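Local coordinates for ColD (PDB 3GR9), which is a pyridoxal-phosphate-dependent sugar dehydratase of L-colitose biosynthesis, here altered to act as an aminotransferase, at residues B[67-72]-B[205-210]; B[213-218]-B[250-255]. The protein carries 2 engineered substitutions. All blocks are in the same frame, centred on the assembly; numbering follows the deposited sequence.

Contact 1. Residues B[67-72]-B[205-210]; sequences AALFFT and EEIYHI
Two helices that flank the central mixed sheet, 58-71 and 205-215, meet here, with Ile210 set against Ala68, Phe71 and Thr72. The axes of segments 67-71 and 205-210 approach to 9.5 Å and run at 115° to each other. Ile210 does most of the touching, and its two branches divide the work. CG2 packs on Ala68 CB at 3.9 Å and also reaches Phe71, lying near the ring plane at the edge of the aromatic group and 4.0 Å from Phe71 CB. The other branch ends in CD1, which presses on the backbone where the chain passes from Phe71 to Thr72; the 3.5 Å from Ile210 CD1 to Thr72 CA is tight for two carbons. Thr72 turns its methyl toward the same helix: with chi1 at 49°, CG2 stands anti to the carbonyl carbon and meets Ile207 CD1 at 3.7 Å, the two side chains lying alongside and pointing the same way. The large domain of fold type I pyridoxal-phosphate enzymes has such a sheet with helices packed on it, and Ile207 and Leu69 both reach it through Met181 of strand 181-185, while touching each other more loosely, Leu69 CD2 to Ile207 CD1 being 4.3 Å. Glu206 brings a charge to the border of this apolar patch. Its fully extended chain, CG anti to the backbone N (chi1 176°), carries OE2 to 3.1 Å from Thr72 CA, where it accepts a hydrogen bond from Lys73 N; OE1 has a long, weak ion pair with Arg76. Thr72 OG1, pointing elsewhere than the methyl, makes a weak hydrogen bond with Lys74 O. On the side of Phe71 the dimer partner joins in, as Tyr349 of the second subunit meets the Phe71 ring edge-to-face.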
loop_
_atom_site.group_PDB
_atom_site.type_symbol
_atom_site.label_atom_id
_atom_site.label_comp_id
_atom_site.label_asym_id
_atom_site.label_seq_id
_atom_site.Cartn_x
_atom_site.Cartn_y
_atom_site.Cartn_z
ATOM N N ALA B 67 -2.446 -1.239 12.433
ATOM C CA ALA B 67 -2.286 0.195 12.671
ATOM C C ALA B 67 -3.476 0.717 13.427
ATOM O O ALA B 67 -3.355 1.517 14.358
ATOM C CB ALA B 67 -2.221 0.959 11.369
ATOM N N ALA B 68 -4.665 0.269 13.018
ATOM C CA ALA B 68 -5.862 0.825 13.622
ATOM C C ALA B 68 -5.950 0.855 15.169
ATOM O O ALA B 68 -6.310 1.847 15.800
ATOM C CB ALA B 68 -7.088 0.211 13.015
ATOM N N LEU B 69 -5.655 -0.279 15.771
ATOM C CA LEU B 69 -5.742 -0.470 17.207
ATOM C C LEU B 69 -4.849 0.434 18.003
ATOM O O LEU B 69 -4.777 0.332 19.224
ATOM C CB LEU B 69 -5.369 -1.901 17.519
ATOM C CG LEU B 69 -6.208 -2.770 16.586
ATOM C CD1 LEU B 69 -5.780 -4.199 16.834
ATOM C CD2 LEU B 69 -7.769 -2.498 16.880
ATOM N N PHE B 70 -4.165 1.323 17.311
ATOM C CA PHE B 70 -3.279 2.222 18.005
ATOM C C PHE B 70 -3.959 3.585 18.052
ATOM O O PHE B 70 -3.676 4.378 18.928
ATOM C CB PHE B 70 -1.942 2.304 17.259
ATOM C CG PHE B 70 -0.999 1.162 17.555
ATOM C CD1 PHE B 70 -1.274 -0.139 17.157
ATOM C CD2 PHE B 70 0.184 1.409 18.201
ATOM C CE1 PHE B 70 -0.391 -1.164 17.398
ATOM C CE2 PHE B 70 1.115 0.394 18.410
ATOM C CZ PHE B 70 0.821 -0.900 18.026
ATOM N N PHE B 71 -4.895 3.820 17.130
ATOM C CA PHE B 71 -5.600 5.095 17.059
ATOM C C PHE B 71 -6.969 5.169 17.718
ATOM O O PHE B 71 -7.556 6.214 17.716
ATOM C CB PHE B 71 -5.597 5.711 15.652
ATOM C CG PHE B 71 -4.273 5.592 14.953
ATOM C CD1 PHE B 71 -3.124 6.117 15.536
ATOM C CD2 PHE B 71 -4.167 4.930 13.734
ATOM C CE1 PHE B 71 -1.881 5.979 14.924
ATOM C CE2 PHE B 71 -2.927 4.809 13.086
ATOM C CZ PHE B 71 -1.779 5.312 13.691
ATOM N N THR B 72 -7.438 4.089 18.342
ATOM C CA THR B 72 -8.697 4.120 19.089
ATOM C C THR B 72 -8.552 5.173 20.213
ATOM O O THR B 72 -7.493 5.305 20.828
ATOM C CB THR B 72 -8.901 2.776 19.762
ATOM O OG1 THR B 72 -7.697 2.432 20.450
ATOM C CG2 THR B 72 -9.073 1.675 18.734
ATOM N N GLU B 205 -18.038 0.616 15.282
ATOM C CA GLU B 205 -18.147 1.951 14.719
ATOM C C GLU B 205 -16.879 2.753 14.743
ATOM O O GLU B 205 -16.474 3.278 13.691
ATOM C CB GLU B 205 -19.376 2.743 15.197
ATOM C CG GLU B 205 -20.156 3.494 14.073
ATOM C CD GLU B 205 -20.762 4.824 14.530
ATOM O OE1 GLU B 205 -20.653 5.163 15.723
ATOM O OE2 GLU B 205 -21.371 5.532 13.700
ATOM N N GLU B 206 -16.245 2.828 15.923
ATOM C CA GLU B 206 -14.971 3.527 16.069
ATOM C C GLU B 206 -13.872 2.963 15.164
ATOM O O GLU B 206 -13.139 3.728 14.548
ATOM C CB GLU B 206 -14.462 3.591 17.514
ATOM C CG GLU B 206 -13.088 4.262 17.526
ATOM C CD GLU B 206 -12.487 4.517 18.888
ATOM O OE1 GLU B 206 -12.909 3.847 19.864
ATOM O OE2 GLU B 206 -11.566 5.383 18.940
ATOM N N ILE B 207 -13.747 1.640 15.087
ATOM C CA ILE B 207 -12.753 1.043 14.200
ATOM C C ILE B 207 -13.084 1.396 12.759
ATOM O O ILE B 207 -12.206 1.692 11.940
ATOM C CB ILE B 207 -12.757 -0.493 14.274
ATOM C CG1 ILE B 207 -12.060 -0.980 15.545
ATOM C CG2 ILE B 207 -12.079 -1.073 13.035
ATOM C CD1 ILE B 207 -11.115 0.006 16.103
ATOM N N TYR B 208 -14.362 1.317 12.440
ATOM C CA TYR B 208 -14.800 1.593 11.100
ATOM C C TYR B 208 -14.220 2.935 10.621
ATOM O O TYR B 208 -13.531 3.034 9.579
ATOM C CB TYR B 208 -16.311 1.590 11.092
ATOM C CG TYR B 208 -16.840 1.905 9.731
ATOM C CD1 TYR B 208 -16.166 1.469 8.600
ATOM C CD2 TYR B 208 -17.986 2.676 9.568
ATOM C CE1 TYR B 208 -16.640 1.765 7.331
ATOM C CE2 TYR B 208 -18.452 3.002 8.298
ATOM C CZ TYR B 208 -17.770 2.551 7.186
ATOM O OH TYR B 208 -18.220 2.868 5.932
ATOM N N HIS B 209 -14.491 3.968 11.418
ATOM C CA HIS B 209 -14.030 5.325 11.118
ATOM C C HIS B 209 -12.474 5.505 11.108
ATOM O O HIS B 209 -11.927 6.331 10.328
ATOM C CB HIS B 209 -14.646 6.307 12.142
ATOM C CG HIS B 209 -16.134 6.464 12.027
ATOM N ND1 HIS B 209 -16.838 7.339 12.832
ATOM C CD2 HIS B 209 -17.051 5.856 11.237
ATOM C CE1 HIS B 209 -18.119 7.282 12.531
ATOM N NE2 HIS B 209 -18.276 6.384 11.569
ATOM N N ILE B 210 -11.758 4.778 11.965
ATOM C CA ILE B 210 -10.305 4.929 11.975
ATOM C C ILE B 210 -9.799 4.420 10.634
ATOM O O ILE B 210 -8.858 4.968 10.067
ATOM C CB ILE B 210 -9.653 4.128 13.160
ATOM C CG1 ILE B 210 -10.046 4.757 14.515
ATOM C CG2 ILE B 210 -8.116 4.024 12.967
ATOM C CD1 ILE B 210 -9.768 3.925 15.765
#

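Contact 2. Residues B[213-218]-B[250-255]; sequences CIRAHG and NVRPLE. With AKG (2-oxoglutaric acid), chain I.
Carboxylate oxygen O4 of the bound 2-oxoglutarate sits where His217 and Arg252 come together. Arg252 NH2 donates to O4 at 3.0 Å in a nearly straight bond (163°), and His217 NE2 lies 3.1 Å from the same oxygen. A weak bond from Arg252 NH1 to O3, 3.4 Å long, completes a two-pronged approach in which the carboxylate carbon lies at the guanidinium edge, in its plane. Carbon C4 of the ligand is over one face of the His217 ring, whereas Arg252 NH1 comes to the ring edge, 3.5 Å from His217 NE2; ring and guanidinium planes are 63° apart. The bend of the arginine chain at chi3 (-60°) brings its head round to the histidine, and Glu196 of the second subunit forms a salt bridge with Arg252 NE, which would limit how the guanidinium can turn. His217, Trp219 and Arg252 line this pocket, and Arg333 of the second subunit also binds the ligand, so the site spans the dimer interface. Beside the histidine, Asn250 CB is 3.6 Å from His217 CE1, while its ND2 is turned to the second subunit, bonding there to Glu196 and to the cofactor-bearing lysine, an engineered residue. Behind the side chains the backbones join in a single beta bridge between Ala216 and Asn250, where Val251 N gives a short 2.6 Å hydrogen bond to Arg215 O. Ala216 CB packs on Arg252 CG at 3.8 Å, and the Arg215 chain crosses Pro253 at about a right angle. The Arg215 guanidinium goes on to Glu40 and to Met54 O of strand 51-55. Thus the stretch leaving helix 205-215 and the one leading into helix 255-286 lie against that edge strand, with Leu64 of helix 58-71 touching Ile214, Arg215 and Val251.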
loop_
_atom_site.group_PDB
_atom_site.type_symbol
_atom_site.label_atom_id
_atom_site.label_comp_id
_atom_site.label_asym_id
_atom_site.label_seq_id
_atom_site.Cartn_x
_atom_site.Cartn_y
_atom_site.Cartn_z
ATOM N N CYS B 213 -10.347 6.724 7.652
ATOM C CA CYS B 213 -9.368 7.780 7.719
ATOM C C CYS B 213 -8.013 7.317 7.301
ATOM O O CYS B 213 -7.324 7.983 6.531
ATOM C CB CYS B 213 -9.288 8.318 9.145
ATOM S SG CYS B 213 -7.934 9.512 9.507
ATOM N N ILE B 214 -7.589 6.212 7.889
ATOM C CA ILE B 214 -6.239 5.779 7.591
ATOM C C ILE B 214 -5.966 5.129 6.246
ATOM O O ILE B 214 -4.815 5.045 5.834
ATOM C CB ILE B 214 -5.493 5.121 8.762
ATOM C CG1 ILE B 214 -5.995 3.703 9.045
ATOM C CG2 ILE B 214 -5.410 6.005 10.004
ATOM C CD1 ILE B 214 -5.123 3.049 10.088
ATOM N N ARG B 215 -7.018 4.696 5.562
ATOM C CA ARG B 215 -6.844 4.089 4.237
ATOM C C ARG B 215 -6.429 5.156 3.226
ATOM O O ARG B 215 -5.715 4.823 2.240
ATOM C CB ARG B 215 -8.176 3.543 3.736
ATOM C CG ARG B 215 -8.189 3.252 2.239
ATOM C CD ARG B 215 -9.464 2.519 1.782
ATOM N NE ARG B 215 -10.644 3.386 1.793
ATOM C CZ ARG B 215 -11.886 2.951 1.590
ATOM N NH1 ARG B 215 -12.130 1.649 1.370
ATOM N NH2 ARG B 215 -12.869 3.815 1.629
ATOM N N ALA B 216 -6.834 6.411 3.471
ATOM C CA ALA B 216 -6.527 7.460 2.523
ATOM C C ALA B 216 -5.957 8.738 3.095
ATOM O O ALA B 216 -6.717 9.679 3.379
ATOM C CB ALA B 216 -7.768 7.772 1.746
ATOM N N HIS B 217 -4.631 8.792 3.233
ATOM C CA HIS B 217 -3.972 10.026 3.657
ATOM C C HIS B 217 -4.201 10.581 5.074
ATOM O O HIS B 217 -3.614 11.611 5.413
ATOM C CB HIS B 217 -4.241 11.154 2.596
ATOM C CG HIS B 217 -3.928 10.744 1.183
ATOM N ND1 HIS B 217 -2.636 10.610 0.722
ATOM C CD2 HIS B 217 -4.733 10.381 0.150
ATOM C CE1 HIS B 217 -2.654 10.191 -0.532
ATOM N NE2 HIS B 217 -3.919 10.044 -0.902
ATOM N N GLY B 218 -5.052 9.958 5.891
ATOM C CA GLY B 218 -5.297 10.477 7.253
ATOM C C GLY B 218 -6.054 11.820 7.215
ATOM O O GLY B 218 -5.986 12.604 8.156
ATOM N N ASN B 250 -1.686 5.675 1.771
ATOM C CA ASN B 250 -2.606 5.765 0.662
ATOM C C ASN B 250 -2.919 4.361 0.176
ATOM O O ASN B 250 -2.322 3.909 -0.793
ATOM C CB ASN B 250 -2.116 6.621 -0.497
ATOM C CG ASN B 250 -2.918 6.377 -1.748
ATOM O OD1 ASN B 250 -3.786 5.524 -1.755
ATOM N ND2 ASN B 250 -2.642 7.112 -2.797
ATOM N N VAL B 251 -3.840 3.677 0.851
ATOM C CA VAL B 251 -4.219 2.302 0.480
ATOM C C VAL B 251 -5.494 2.010 -0.255
ATOM O O VAL B 251 -5.994 0.877 -0.260
ATOM C CB VAL B 251 -3.656 1.148 1.328
ATOM C CG1 VAL B 251 -2.182 1.362 1.557
ATOM C CG2 VAL B 251 -4.442 0.898 2.641
ATOM N N ARG B 252 -5.973 3.074 -0.893
ATOM C CA ARG B 252 -7.181 3.089 -1.714
ATOM C C ARG B 252 -7.177 1.992 -2.775
ATOM O O ARG B 252 -6.170 1.762 -3.449
ATOM C CB ARG B 252 -7.333 4.464 -2.404
ATOM C CG ARG B 252 -7.715 5.666 -1.464
ATOM C CD ARG B 252 -8.097 6.847 -2.315
ATOM N NE ARG B 252 -6.972 7.223 -3.153
ATOM C CZ ARG B 252 -6.458 8.445 -3.189
ATOM N NH1 ARG B 252 -7.022 9.411 -2.475
ATOM N NH2 ARG B 252 -5.424 8.727 -3.980
ATOM N N PRO B 253 -8.333 1.346 -2.939
ATOM C CA PRO B 253 -8.470 0.309 -3.938
ATOM C C PRO B 253 -8.876 1.136 -5.136
ATOM O O PRO B 253 -9.150 2.338 -4.990
ATOM C CB PRO B 253 -9.647 -0.532 -3.425
ATOM C CG PRO B 253 -9.748 -0.228 -1.990
ATOM C CD PRO B 253 -9.346 1.200 -1.876
ATOM N N LEU B 254 -8.892 0.506 -6.307
ATOM C CA LEU B 254 -9.261 1.218 -7.531
ATOM C C LEU B 254 -10.704 0.905 -7.926
ATOM O O LEU B 254 -11.122 -0.247 -7.882
ATOM C CB LEU B 254 -8.358 0.777 -8.694
ATOM C CG LEU B 254 -6.889 1.235 -8.822
ATOM C CD1 LEU B 254 -6.384 0.789 -10.214
ATOM C CD2 LEU B 254 -6.850 2.762 -8.768
ATOM N N GLU B 255 -11.450 1.907 -8.375
ATOM C CA GLU B 255 -12.819 1.679 -8.828
ATOM C C GLU B 255 -12.995 0.343 -9.569
ATOM O O GLU B 255 -13.851 -0.454 -9.225
ATOM C CB GLU B 255 -13.288 2.873 -9.663
ATOM C CG GLU B 255 -14.783 3.017 -9.713
ATOM C CD GLU B 255 -15.332 3.566 -8.426
ATOM O OE1 GLU B 255 -14.926 3.091 -7.329
ATOM O OE2 GLU B 255 -16.188 4.479 -8.528
HETATM C C1 AKG I . -3.025 16.996 -3.712
HETATM O O1 AKG I . -4.251 17.262 -3.767
HETATM O O2 AKG I . -2.182 17.911 -3.526
HETATM C C2 AKG I . -2.566 15.588 -3.792
HETATM O O5 AKG I . -1.410 15.340 -3.527
HETATM C C3 AKG I . -3.543 14.490 -4.150
HETATM C C4 AKG I . -3.722 13.506 -2.988
HETATM C C5 AKG I . -4.455 12.297 -3.474
HETATM O O3 AKG I . -5.798 12.374 -3.653
HETATM O O4 AKG I . -3.826 11.231 -3.757
#

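Both contacts are buried and both draw on helix 205-215: contact 1 uses its first turns, contact 2 its last residues and the turn that follows. They touch through Ile214, whose CD1 lies 3.8 Å from Ala67 CB, so helix 58-71 borders both, and their centres are 14 Å apart. Contact 1 has no hydrogen bond between its segments and relies on aliphatic branches beside the sheet, with polar groups confined to its margin. Contact 2 is more polar, bridging backbones and setting an arginine and a histidine about a ligand carboxylate, with an asparagine beside them turned to the second subunit. That subunit reaches contact 1 at Phe71 alone but contributes ligand-binding and charged groups to contact 2.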